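Local structure of sesquisabinene B synthase 2 (Santalum album, 6A2A) at residues 415-420 and 455-460; 421-426 and 523-528; 476-481 and 494-499. The protein probably cyclises farnesyl diphosphate to sesquisabinene B with the help of magnesium or manganese ions, as a plant class I terpene synthase. All blocks are in the same frame, centred on the assembly; numbering follows the deposited sequence.

How the contacts relate
Contacts 1 and 2 are in the buried middle of the helical catalytic domain and share helix 419-430; the centre of contact 3 lies about 20 Å from the chain centre, its isoleucines buried but its aromatic pair partly exposed. Contacts 1 and 2 meet where Phe419 CE1 lies 3.6 Å from Val528 CB. Ile458 of helix 447-462 joins contact 1 to contact 3 by packing on Ser477; contacts 2 and 3 are about 13 Å apart at their nearest atoms. Chemistry follows place: contact 1, beside the metal site, mixes a gripped arginine with sulfur-aromatic packing, contact 2 is mostly apolar, its hydroxyls bonded within their own helices, and contact 3 rests on a stacked Tyr-His pair beside two touching isoleucines.

Contact 1 of 3, residues 415-420 and 455-460; sequences VSIGFP and LCRIIN
Ser416 OG is gripped from several directions: Arg457 NH2 approaches to 2.9 Å in a weak, strongly bent bond (121° at the hydrogen), Glu394 OE2 hydrogen-bonds to it, and Ala413 O makes a further weak bond. This is the metal-site side of the class I terpene synthase fold. Glu394 binds one magnesium, and Asn460 binds a second and opens the NSE/DTE sequence motif, although this chain carries no metal. Arg457 is held elsewhere too, NE bonding to Ala413 O and NH1 forming a salt bridge with Asp461, so its guanidinium plane has little freedom to rotate. Its chain reaches Ser416 by bending at both chi2 and chi3.

Over the centre of that guanidinium lies Ile417 CD1, 3.7 Å from Arg457 CZ. With CG1 anti to the backbone N (chi1 -166°), Ile417 reaches across the arginine and brings CD1 to 3.8 Å from Asn460 ND2, so one methyl touches both the guanidinium and the amide of Asn460. Just beyond, Gly418 breaks the run between helix 406-416 and helix 419-430. Its phi is positive, and a CB there would jam against the carbonyl O of the preceding residue.

Past the break the contact turns to sulfur and ring. Cys456 offers its thiol to one face of Phe419, with Ile417 CG1 at the ring's edge, in its plane. The Cys456 SG atom is 3.9 Å from the Phe419 ring centroid and 14° off the normal, while Cys456 CB comes to 3.5 Å from Phe419 CD2.

Contact 2 of 3, residues 421-426 and 523-528; sequences NLLVTS and SFTVNV
Ser426 meets Phe524 with both atoms of its short side chain. Ser426 CB comes first, 3.5 Å from Phe524 CD2 and a little farther from CE2, so it touches one side of the ring rim. At the tip, Ser426 OG closes to 3.2 Å from Phe524 CD2, coming in obliquely. The hydroxyl's proton is used within its own helix: Ser426 OG lies between the backbone N and the carbonyl carbon (chi1 80°), which turns it back along the helix to donate to Leu423 O at 2.7 Å, tilted 17° from the carbonyl plane. The backbone of the same residue joins in, since Ser426 O, which accepts a hydrogen bond from Thr430 OG1, sits at the edge of the Phe524 ring, in its plane.

One turn back, Leu423 carries the apolar half through a single branch. The Leu423 CD2 methyl lies 3.9 Å from Thr525 CA and 4.2 Å from Val528 CG1, and it also rests against the backbone oxygen of Phe524. That methyl therefore lodges between three residues of the facing helix. Thr525 shows it a hydroxyl as well, but this OG1 is bonded to Phe521 O in the turn before.

The local axes are 10.4 Å apart and run nearly antiparallel, at 158°. Met292 of helix 281-292 packs on Ser426, Phe524 and Val528, and Ser452 of helix 447-462 touches Leu423 and Val528. Neighbouring helices laid side by side in this way, joined by interlocking small and apolar side chains, are typical of the antiparallel helical bundle of class I terpene synthases.

Contact 3 of 3, residues 476-481 and 494-499; sequences KSIQCY and EHIEGL
Tyr481 and His495 lay their rings one over the other, an offset stack with centroids 4.0 Å apart and planes only 6° from parallel. The overlap is off centre: His495 CD2 sits over the rim of the tyrosine ring, 3.4 Å from Tyr481 CE1. Tyr481 OH lies over His495 ND1, 3.6 Å away. Both residues hold CG anti to the backbone N (chi1 -175° for the tyrosine), which carries the two rings out from their helices to meet between them. A CH-pi contact adds to the stack, with His495 CB over the face of the Tyr481 ring, 4.1 Å from its centroid.

The apolar part centres on Ile496. Ile496 CG1 crosses Ile478 CG1 at 4.0 Å, and Ile496 CD1 reaches 4.2 Å from Tyr481 CB, with Ser477 CB at the same distance. Ile496 thus lies along one side of the first turn of helix 477-485, touching Ser477, Ile478 and Tyr481, and it also packs on Ile458 and Leu462 of helix 447-462.

The polar share lies with Ser477, whose OG hydrogen-bonds to Asp461 OD2 and so ties this helix start to helix 447-462, near the metal site. Replacing Tyr481 with an alanine would probably leave the His495 imidazole without its stacking partner and freer to turn, with a gap where the phenol ring lay.

No hydrogen bond links the two segments, which belong to consecutive helices of one domain. Their hold on each other therefore comes from ring overlap and fitted hydrocarbon, and depends on shape more than on charge.

Contact 1 of 3, residues 415-420 and 455-460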
ATOM      1  N   VAL A 415       5.844 -14.832  25.568  1.00 18.13           N
ATOM      2  CA  VAL A 415       6.011 -13.514  24.940  1.00 17.46           C
ATOM      3  C   VAL A 415       6.779 -13.703  23.630  1.00 17.24           C
ATOM      4  O   VAL A 415       6.368 -13.167  22.593  1.00 16.89           O
ATOM      5  CB  VAL A 415       6.740 -12.507  25.845  1.00 18.88           C
ATOM      6  CG1 VAL A 415       6.905 -11.167  25.133  1.00 20.25           C
ATOM      7  CG2 VAL A 415       6.037 -12.339  27.158  1.00 18.89           C
ATOM      8  N   SER A 416       7.855 -14.500  23.629  1.00 15.65           N
ATOM      9  CA  SER A 416       8.680 -14.613  22.444  1.00 16.36           C
ATOM     10  C   SER A 416       7.964 -15.274  21.257  1.00 17.94           C
ATOM     11  O   SER A 416       8.350 -15.045  20.118  1.00 20.21           O
ATOM     12  CB  SER A 416       9.965 -15.335  22.749  1.00 16.85           C
ATOM     13  OG  SER A 416       9.689 -16.714  23.006  1.00 18.31           O
ATOM     14  N   ILE A 417       6.944 -16.108  21.505  1.00 18.36           N
ATOM     15  CA  ILE A 417       6.176 -16.692  20.397  1.00 16.62           C
ATOM     16  C   ILE A 417       5.455 -15.599  19.602  1.00 18.91           C
ATOM     17  O   ILE A 417       5.087 -15.876  18.458  1.00 18.60           O
ATOM     18  CB  ILE A 417       5.200 -17.734  20.980  1.00 17.21           C
ATOM     19  CG1 ILE A 417       4.611 -18.646  19.902  1.00 19.72           C
ATOM     20  CG2 ILE A 417       4.132 -17.152  21.867  1.00 17.49           C
ATOM     21  CD1 ILE A 417       5.647 -19.562  19.291  1.00 21.19           C
ATOM     22  N   GLY A 418       5.182 -14.427  20.202  1.00 17.65           N
ATOM     23  CA  GLY A 418       4.660 -13.258  19.432  1.00 17.70           C
ATOM     24  C   GLY A 418       3.143 -13.074  19.567  1.00 16.98           C
ATOM     25  O   GLY A 418       2.578 -12.155  19.020  1.00 16.27           O
ATOM     26  N   PHE A 419       2.451 -13.918  20.326  1.00 16.54           N
ATOM     27  CA  PHE A 419       1.002 -13.836  20.411  1.00 17.82           C
ATOM     28  C   PHE A 419       0.525 -12.728  21.334  1.00 17.35           C
ATOM     29  O   PHE A 419      -0.474 -12.141  21.042  1.00 19.44           O
ATOM     30  CB  PHE A 419       0.344 -15.195  20.653  1.00 18.59           C
ATOM     31  CG  PHE A 419       0.326 -15.963  19.361  1.00 17.56           C
ATOM     32  CD1 PHE A 419      -0.594 -15.666  18.365  1.00 21.18           C
ATOM     33  CD2 PHE A 419       1.322 -16.860  19.078  1.00 17.60           C
ATOM     34  CE1 PHE A 419      -0.565 -16.311  17.138  1.00 21.47           C
ATOM     35  CE2 PHE A 419       1.341 -17.526  17.866  1.00 21.42           C
ATOM     36  CZ  PHE A 419       0.412 -17.237  16.878  1.00 21.79           C
ATOM     37  N   PRO A 420       1.255 -12.377  22.399  1.00 17.87           N
ATOM     38  CA  PRO A 420       0.891 -11.078  23.031  1.00 16.79           C
ATOM     39  C   PRO A 420       0.863  -9.896  22.060  1.00 16.44           C
ATOM     40  O   PRO A 420      -0.124  -9.153  22.047  1.00 15.24           O
ATOM     41  CB  PRO A 420       1.908 -10.904  24.147  1.00 16.67           C
ATOM     42  CG  PRO A 420       2.196 -12.333  24.483  1.00 17.49           C
ATOM     43  CD  PRO A 420       2.280 -13.052  23.164  1.00 18.41           C
ATOM     44  N   LEU A 455      -0.460 -21.598  25.346  1.00 15.51           N
ATOM     45  CA  LEU A 455      -0.821 -22.690  24.411  1.00 18.03           C
ATOM     46  C   LEU A 455      -0.055 -22.574  23.091  1.00 17.22           C
ATOM     47  O   LEU A 455       0.546 -23.570  22.614  1.00 15.56           O
ATOM     48  CB  LEU A 455      -2.338 -22.680  24.194  1.00 17.02           C
ATOM     49  CG  LEU A 455      -3.117 -23.408  25.287  1.00 18.41           C
ATOM     50  CD1 LEU A 455      -4.581 -23.030  25.237  1.00 18.17           C
ATOM     51  CD2 LEU A 455      -2.925 -24.918  25.150  1.00 20.44           C
ATOM     52  N   CYS A 456      -0.026 -21.383  22.488  1.00 16.64           N
ATOM     53  CA  CYS A 456       0.631 -21.229  21.192  1.00 16.88           C
ATOM     54  C   CYS A 456       2.114 -21.623  21.293  1.00 18.99           C
ATOM     55  O   CYS A 456       2.677 -22.312  20.404  1.00 17.76           O
ATOM     56  CB  CYS A 456       0.457 -19.800  20.678  1.00 16.81           C
ATOM     57  SG  CYS A 456      -1.240 -19.413  20.190  1.00 17.98           S
ATOM     58  N   ARG A 457       2.759 -21.204  22.401  1.00 18.03           N
ATOM     59  CA  ARG A 457       4.147 -21.532  22.655  1.00 17.28           C
ATOM     60  C   ARG A 457       4.345 -23.035  22.867  1.00 17.20           C
ATOM     61  O   ARG A 457       5.172 -23.640  22.172  1.00 17.90           O
ATOM     62  CB  ARG A 457       4.694 -20.746  23.851  1.00 18.27           C
ATOM     63  CG  ARG A 457       6.039 -21.230  24.352  1.00 16.25           C
ATOM     64  CD  ARG A 457       7.187 -21.392  23.419  1.00 17.58           C
ATOM     65  NE  ARG A 457       7.577 -20.154  22.738  1.00 18.24           N
ATOM     66  CZ  ARG A 457       8.393 -20.058  21.716  1.00 20.02           C
ATOM     67  NH1 ARG A 457       8.791 -21.138  21.052  1.00 20.40           N
ATOM     68  NH2 ARG A 457       8.741 -18.844  21.288  1.00 19.01           N
ATOM     69  N   ILE A 458       3.587 -23.666  23.724  1.00 18.06           N
ATOM     70  CA  ILE A 458       3.816 -25.073  23.989  1.00 18.75           C
ATOM     71  C   ILE A 458       3.478 -25.920  22.759  1.00 20.25           C
ATOM     72  O   ILE A 458       4.208 -26.909  22.437  1.00 18.89           O
ATOM     73  CB  ILE A 458       3.032 -25.528  25.221  1.00 22.50           C
ATOM     74  CG1 ILE A 458       3.677 -24.947  26.480  1.00 23.23           C
ATOM     75  CG2 ILE A 458       2.961 -27.037  25.235  1.00 28.32           C
ATOM     76  CD1 ILE A 458       2.895 -25.267  27.743  1.00 31.98           C
ATOM     77  N   ILE A 459       2.441 -25.542  22.041  1.00 18.80           N
ATOM     78  CA  ILE A 459       2.064 -26.270  20.847  1.00 19.22           C
ATOM     79  C   ILE A 459       3.192 -26.215  19.801  1.00 19.42           C
ATOM     80  O   ILE A 459       3.555 -27.192  19.242  1.00 19.19           O
ATOM     81  CB  ILE A 459       0.731 -25.789  20.273  1.00 19.49           C
ATOM     82  CG1 ILE A 459      -0.380 -26.101  21.253  1.00 19.46           C
ATOM     83  CG2 ILE A 459       0.486 -26.444  18.940  1.00 21.55           C
ATOM     84  CD1 ILE A 459      -1.664 -25.351  21.064  1.00 19.72           C
ATOM     85  N   ASN A 460       3.724 -25.031  19.572  1.00 18.64           N
ATOM     86  CA  ASN A 460       4.836 -24.858  18.666  1.00 21.06           C
ATOM     87  C   ASN A 460       6.001 -25.751  19.101  1.00 22.14           C
ATOM     88  O   ASN A 460       6.545 -26.439  18.315  1.00 21.39           O
ATOM     89  CB  ASN A 460       5.266 -23.406  18.606  1.00 23.09           C
ATOM     90  CG  ASN A 460       6.303 -23.127  17.541  1.00 28.37           C
ATOM     91  OD1 ASN A 460       7.360 -23.622  17.570  1.00 39.50           O
ATOM     92  ND2 ASN A 460       5.976 -22.270  16.643  1.00 26.48           N
TER

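Contact 2 of 3, residues 421-426 and 523-528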
ATOM      1  N   ASN A 421       1.868  -9.814  21.213  1.00 15.18           N
ATOM      2  CA  ASN A 421       1.940  -8.789  20.158  1.00 16.06           C
ATOM      3  C   ASN A 421       0.737  -8.890  19.210  1.00 15.09           C
ATOM      4  O   ASN A 421      -0.067  -7.946  19.069  1.00 15.64           O
ATOM      5  CB  ASN A 421       3.258  -8.943  19.404  1.00 15.41           C
ATOM      6  CG  ASN A 421       3.511  -7.866  18.372  1.00 17.81           C
ATOM      7  OD1 ASN A 421       2.580  -7.176  17.934  1.00 16.79           O
ATOM      8  ND2 ASN A 421       4.789  -7.738  18.010  1.00 18.84           N
ATOM      9  N   LEU A 422       0.527 -10.086  18.638  1.00 16.07           N
ATOM     10  CA  LEU A 422      -0.543 -10.258  17.664  1.00 16.59           C
ATOM     11  C   LEU A 422      -1.908 -10.056  18.318  1.00 16.52           C
ATOM     12  O   LEU A 422      -2.770  -9.440  17.706  1.00 17.29           O
ATOM     13  CB  LEU A 422      -0.428 -11.649  17.035  1.00 16.86           C
ATOM     14  CG  LEU A 422       0.728 -11.786  16.050  1.00 16.07           C
ATOM     15  CD1 LEU A 422       1.019 -13.235  15.743  1.00 19.66           C
ATOM     16  CD2 LEU A 422       0.445 -11.009  14.793  1.00 17.88           C
ATOM     17  N   LEU A 423      -2.110 -10.575  19.526  1.00 15.72           N
ATOM     18  CA  LEU A 423      -3.441 -10.475  20.176  1.00 16.72           C
ATOM     19  C   LEU A 423      -3.762  -9.059  20.668  1.00 17.84           C
ATOM     20  O   LEU A 423      -4.869  -8.547  20.457  1.00 16.12           O
ATOM     21  CB  LEU A 423      -3.575 -11.500  21.310  1.00 17.59           C
ATOM     22  CG  LEU A 423      -3.804 -12.944  20.851  1.00 16.53           C
ATOM     23  CD1 LEU A 423      -3.702 -13.837  22.055  1.00 16.86           C
ATOM     24  CD2 LEU A 423      -5.121 -13.153  20.158  1.00 16.93           C
ATOM     25  N   VAL A 424      -2.820  -8.412  21.351  1.00 16.26           N
ATOM     26  CA  VAL A 424      -3.035  -7.049  21.777  1.00 16.85           C
ATOM     27  C   VAL A 424      -3.274  -6.159  20.569  1.00 17.35           C
ATOM     28  O   VAL A 424      -4.187  -5.302  20.598  1.00 16.69           O
ATOM     29  CB  VAL A 424      -1.871  -6.543  22.625  1.00 18.64           C
ATOM     30  CG1 VAL A 424      -1.948  -5.049  22.853  1.00 19.48           C
ATOM     31  CG2 VAL A 424      -1.753  -7.335  23.916  1.00 20.73           C
ATOM     32  N   THR A 425      -2.529  -6.376  19.483  1.00 16.18           N
ATOM     33  CA  THR A 425      -2.777  -5.611  18.269  1.00 16.30           C
ATOM     34  C   THR A 425      -4.206  -5.857  17.768  1.00 16.87           C
ATOM     35  O   THR A 425      -4.904  -4.926  17.426  1.00 17.33           O
ATOM     36  CB  THR A 425      -1.735  -5.903  17.191  1.00 17.30           C
ATOM     37  OG1 THR A 425      -0.440  -5.566  17.722  1.00 16.67           O
ATOM     38  CG2 THR A 425      -1.996  -5.107  15.929  1.00 18.19           C
ATOM     39  N   SER A 426      -4.640  -7.114  17.725  1.00 16.36           N
ATOM     40  CA  SER A 426      -5.979  -7.444  17.270  1.00 16.97           C
ATOM     41  C   SER A 426      -7.054  -6.735  18.116  1.00 18.03           C
ATOM     42  O   SER A 426      -8.093  -6.352  17.568  1.00 17.80           O
ATOM     43  CB  SER A 426      -6.172  -8.921  17.213  1.00 16.04           C
ATOM     44  OG  SER A 426      -6.460  -9.541  18.471  1.00 16.18           O
ATOM     45  N   SER A 523     -13.100 -14.753  19.859  1.00 19.37           N
ATOM     46  CA  SER A 523     -12.780 -15.737  18.795  1.00 19.00           C
ATOM     47  C   SER A 523     -11.287 -15.726  18.421  1.00 18.59           C
ATOM     48  O   SER A 523     -10.720 -16.814  18.207  1.00 19.19           O
ATOM     49  CB  SER A 523     -13.607 -15.487  17.591  1.00 19.98           C
ATOM     50  OG  SER A 523     -14.947 -15.853  17.877  1.00 22.71           O
ATOM     51  N   PHE A 524     -10.678 -14.529  18.354  1.00 17.65           N
ATOM     52  CA  PHE A 524      -9.261 -14.414  17.952  1.00 17.35           C
ATOM     53  C   PHE A 524      -8.422 -15.214  18.945  1.00 17.28           C
ATOM     54  O   PHE A 524      -7.469 -15.875  18.553  1.00 17.65           O
ATOM     55  CB  PHE A 524      -8.750 -12.972  17.949  1.00 17.52           C
ATOM     56  CG  PHE A 524      -9.379 -12.000  16.995  1.00 19.11           C
ATOM     57  CD1 PHE A 524     -10.155 -12.416  15.915  1.00 18.91           C
ATOM     58  CD2 PHE A 524      -9.234 -10.631  17.194  1.00 18.07           C
ATOM     59  CE1 PHE A 524     -10.726 -11.487  15.055  1.00 21.36           C
ATOM     60  CE2 PHE A 524      -9.801  -9.718  16.339  1.00 18.89           C
ATOM     61  CZ  PHE A 524     -10.561 -10.137  15.261  1.00 21.77           C
ATOM     62  N   THR A 525      -8.741 -15.083  20.236  1.00 15.81           N
ATOM     63  CA  THR A 525      -7.904 -15.644  21.284  1.00 18.15           C
ATOM     64  C   THR A 525      -7.912 -17.180  21.223  1.00 17.18           C
ATOM     65  O   THR A 525      -6.923 -17.829  21.472  1.00 18.57           O
ATOM     66  CB  THR A 525      -8.339 -15.075  22.644  1.00 18.74           C
ATOM     67  OG1 THR A 525      -8.170 -13.660  22.614  1.00 21.78           O
ATOM     68  CG2 THR A 525      -7.553 -15.625  23.796  1.00 20.80           C
ATOM     69  N   VAL A 526      -9.070 -17.739  20.838  1.00 15.92           N
ATOM     70  CA  VAL A 526      -9.182 -19.145  20.700  1.00 17.44           C
ATOM     71  C   VAL A 526      -8.565 -19.589  19.360  1.00 15.31           C
ATOM     72  O   VAL A 526      -7.890 -20.599  19.351  1.00 17.04           O
ATOM     73  CB  VAL A 526     -10.627 -19.643  20.836  1.00 19.41           C
ATOM     74  CG1 VAL A 526     -10.641 -21.165  20.673  1.00 19.64           C
ATOM     75  CG2 VAL A 526     -11.204 -19.237  22.191  1.00 22.04           C
ATOM     76  N   ASN A 527      -8.823 -18.877  18.304  1.00 16.68           N
ATOM     77  CA  ASN A 527      -8.503 -19.331  16.959  1.00 17.13           C
ATOM     78  C   ASN A 527      -6.986 -19.283  16.763  1.00 18.52           C
ATOM     79  O   ASN A 527      -6.504 -20.064  15.972  1.00 15.93           O
ATOM     80  CB  ASN A 527      -9.301 -18.557  15.926  1.00 19.06           C
ATOM     81  CG  ASN A 527     -10.728 -19.048  15.858  1.00 19.59           C
ATOM     82  OD1 ASN A 527     -10.935 -20.249  15.939  1.00 21.15           O
ATOM     83  ND2 ASN A 527     -11.680 -18.150  15.728  1.00 22.60           N
ATOM     84  N   VAL A 528      -6.236 -18.377  17.448  1.00 17.93           N
ATOM     85  CA  VAL A 528      -4.744 -18.483  17.313  1.00 17.76           C
ATOM     86  C   VAL A 528      -4.252 -19.836  17.804  1.00 16.61           C
ATOM     87  O   VAL A 528      -3.255 -20.352  17.317  1.00 16.21           O
ATOM     88  CB  VAL A 528      -3.938 -17.326  17.958  1.00 16.31           C
ATOM     89  CG1 VAL A 528      -4.232 -16.023  17.286  1.00 15.43           C
ATOM     90  CG2 VAL A 528      -4.158 -17.198  19.445  1.00 15.81           C
TER

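Contact 3 of 3, residues 476-481 and 494-499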
ATOM      1  N   LYS A 476      13.594 -25.144  24.841  1.00 32.02           N
ATOM      2  CA  LYS A 476      12.301 -25.514  24.382  1.00 30.92           C
ATOM      3  C   LYS A 476      11.591 -26.286  25.505  1.00 28.18           C
ATOM      4  O   LYS A 476      12.246 -26.833  26.358  1.00 25.60           O
ATOM      5  CB  LYS A 476      12.448 -26.375  23.118  1.00 32.63           C
ATOM      6  CG  LYS A 476      13.020 -25.676  21.895  1.00 40.10           C
ATOM      7  CD  LYS A 476      12.015 -24.812  21.180  1.00 45.46           C
ATOM      8  CE  LYS A 476      12.606 -23.987  20.050  1.00 52.40           C
ATOM      9  NZ  LYS A 476      12.675 -22.547  20.402  1.00 58.44           N
ATOM     10  N   SER A 477      10.268 -26.266  25.502  1.00 22.23           N
ATOM     11  CA  SER A 477       9.458 -26.861  26.544  1.00 23.31           C
ATOM     12  C   SER A 477       9.840 -28.259  27.042  1.00 25.12           C
ATOM     13  O   SER A 477      10.053 -28.457  28.187  1.00 24.51           O
ATOM     14  CB  SER A 477       7.973 -26.850  26.149  1.00 21.84           C
ATOM     15  OG  SER A 477       7.492 -25.581  25.886  1.00 22.55           O
ATOM     16  N   ILE A 478       9.877 -29.213  26.145  1.00 25.90           N
ATOM     17  CA  ILE A 478      10.186 -30.572  26.530  1.00 28.36           C
ATOM     18  C   ILE A 478      11.542 -30.671  27.220  1.00 27.61           C
ATOM     19  O   ILE A 478      11.618 -31.161  28.278  1.00 27.63           O
ATOM     20  CB  ILE A 478      10.108 -31.538  25.349  1.00 28.13           C
ATOM     21  CG1 ILE A 478       8.713 -31.559  24.762  1.00 27.88           C
ATOM     22  CG2 ILE A 478      10.456 -32.937  25.782  1.00 29.90           C
ATOM     23  CD1 ILE A 478       8.626 -32.179  23.405  1.00 29.33           C
ATOM     24  N   GLN A 479      12.579 -30.133  26.604  1.00 29.44           N
ATOM     25  CA  GLN A 479      13.913 -30.184  27.151  1.00 30.25           C
ATOM     26  C   GLN A 479      14.004 -29.504  28.489  1.00 32.36           C
ATOM     27  O   GLN A 479      14.627 -30.005  29.374  1.00 30.34           O
ATOM     28  CB  GLN A 479      14.968 -29.652  26.187  1.00 31.55           C
ATOM     29  CG  GLN A 479      16.400 -29.927  26.607  1.00 33.98           C
ATOM     30  CD  GLN A 479      16.753 -31.395  26.690  1.00 34.46           C
ATOM     31  OE1 GLN A 479      16.539 -32.138  25.772  1.00 41.72           O
ATOM     32  NE2 GLN A 479      17.274 -31.799  27.807  1.00 36.57           N
ATOM     33  N   CYS A 480      13.345 -28.374  28.636  1.00 27.44           N
ATOM     34  CA  CYS A 480      13.341 -27.686  29.903  1.00 30.21           C
ATOM     35  C   CYS A 480      12.774 -28.562  31.008  1.00 30.79           C
ATOM     36  O   CYS A 480      13.280 -28.578  32.075  1.00 32.03           O
ATOM     37  CB  CYS A 480      12.510 -26.411  29.844  1.00 32.53           C
ATOM     38  SG  CYS A 480      13.303 -25.066  29.050  1.00 34.44           S
ATOM     39  N   TYR A 481      11.677 -29.227  30.735  1.00 29.16           N
ATOM     40  CA  TYR A 481      11.062 -30.098  31.699  1.00 30.11           C
ATOM     41  C   TYR A 481      11.941 -31.318  31.944  1.00 33.68           C
ATOM     42  O   TYR A 481      12.078 -31.738  33.043  1.00 32.76           O
ATOM     43  CB  TYR A 481       9.677 -30.517  31.291  1.00 31.73           C
ATOM     44  CG  TYR A 481       8.990 -31.320  32.348  1.00 32.67           C
ATOM     45  CD1 TYR A 481       8.448 -30.723  33.439  1.00 34.29           C
ATOM     46  CD2 TYR A 481       8.914 -32.679  32.252  1.00 37.44           C
ATOM     47  CE1 TYR A 481       7.831 -31.454  34.409  1.00 37.79           C
ATOM     48  CE2 TYR A 481       8.303 -33.426  33.219  1.00 38.12           C
ATOM     49  CZ  TYR A 481       7.762 -32.809  34.289  1.00 38.16           C
ATOM     50  OH  TYR A 481       7.158 -33.547  35.228  1.00 40.19           O
ATOM     51  N   GLU A 494       4.805 -36.222  27.346  1.00 32.32           N
ATOM     52  CA  GLU A 494       3.489 -36.506  27.926  1.00 31.17           C
ATOM     53  C   GLU A 494       3.091 -35.402  28.903  1.00 31.37           C
ATOM     54  O   GLU A 494       1.908 -34.995  28.931  1.00 27.84           O
ATOM     55  CB  GLU A 494       3.448 -37.886  28.591  1.00 37.86           C
ATOM     56  CG  GLU A 494       3.357 -39.003  27.570  1.00 45.29           C
ATOM     57  CD  GLU A 494       3.384 -40.441  28.081  1.00 56.71           C
ATOM     58  OE1 GLU A 494       3.824 -40.676  29.240  1.00 60.37           O
ATOM     59  OE2 GLU A 494       2.986 -41.339  27.296  1.00 61.81           O
ATOM     60  N   HIS A 495       4.055 -34.939  29.698  1.00 30.16           N
ATOM     61  CA  HIS A 495       3.787 -33.829  30.620  1.00 31.54           C
ATOM     62  C   HIS A 495       3.343 -32.561  29.836  1.00 27.45           C
ATOM     63  O   HIS A 495       2.349 -31.930  30.160  1.00 26.09           O
ATOM     64  CB  HIS A 495       5.027 -33.532  31.467  1.00 31.57           C
ATOM     65  CG  HIS A 495       4.756 -32.477  32.480  1.00 34.10           C
ATOM     66  ND1 HIS A 495       4.050 -32.743  33.632  1.00 35.37           N
ATOM     67  CD2 HIS A 495       5.013 -31.153  32.484  1.00 32.95           C
ATOM     68  CE1 HIS A 495       3.888 -31.631  34.319  1.00 35.12           C
ATOM     69  NE2 HIS A 495       4.504 -30.640  33.657  1.00 37.99           N
ATOM     70  N   ILE A 496       4.038 -32.266  28.761  1.00 24.06           N
ATOM     71  CA  ILE A 496       3.736 -31.012  28.006  1.00 24.33           C
ATOM     72  C   ILE A 496       2.369 -31.125  27.325  1.00 25.06           C
ATOM     73  O   ILE A 496       1.528 -30.198  27.366  1.00 22.23           O
ATOM     74  CB  ILE A 496       4.884 -30.665  27.043  1.00 26.77           C
ATOM     75  CG1 ILE A 496       6.256 -30.497  27.724  1.00 28.53           C
ATOM     76  CG2 ILE A 496       4.476 -29.416  26.279  1.00 27.12           C
ATOM     77  CD1 ILE A 496       6.281 -29.572  28.923  1.00 30.79           C
ATOM     78  N   GLU A 497       2.064 -32.331  26.833  1.00 25.15           N
ATOM     79  CA  GLU A 497       0.791 -32.609  26.245  1.00 27.60           C
ATOM     80  C   GLU A 497      -0.326 -32.433  27.279  1.00 22.71           C
ATOM     81  O   GLU A 497      -1.434 -31.977  26.931  1.00 22.72           O
ATOM     82  CB  GLU A 497       0.776 -34.017  25.601  1.00 26.60           C
ATOM     83  CG  GLU A 497       1.509 -34.083  24.270  1.00 30.40           C
ATOM     84  CD  GLU A 497       1.658 -35.493  23.681  1.00 36.75           C
ATOM     85  OE1 GLU A 497       1.282 -36.461  24.368  1.00 38.78           O
ATOM     86  OE2 GLU A 497       2.205 -35.627  22.544  1.00 43.75           O
ATOM     87  N   GLY A 498      -0.071 -32.779  28.547  1.00 23.77           N
ATOM     88  CA  GLY A 498      -1.000 -32.580  29.568  1.00 23.46           C
ATOM     89  C   GLY A 498      -1.237 -31.118  29.867  1.00 23.39           C
ATOM     90  O   GLY A 498      -2.349 -30.702  30.242  1.00 24.69           O
ATOM     91  N   LEU A 499      -0.191 -30.313  29.712  1.00 25.71           N
ATOM     92  CA  LEU A 499      -0.375 -28.905  29.922  1.00 22.59           C
ATOM     93  C   LEU A 499      -1.269 -28.312  28.847  1.00 20.69           C
ATOM     94  O   LEU A 499      -2.017 -27.357  29.139  1.00 22.30           O
ATOM     95  CB  LEU A 499       0.986 -28.215  29.928  1.00 23.87           C
ATOM     96  CG  LEU A 499       1.857 -28.505  31.139  1.00 26.86           C
ATOM     97  CD1 LEU A 499       3.156 -27.705  31.052  1.00 27.16           C
ATOM     98  CD2 LEU A 499       1.122 -28.206  32.441  1.00 26.97           C
TER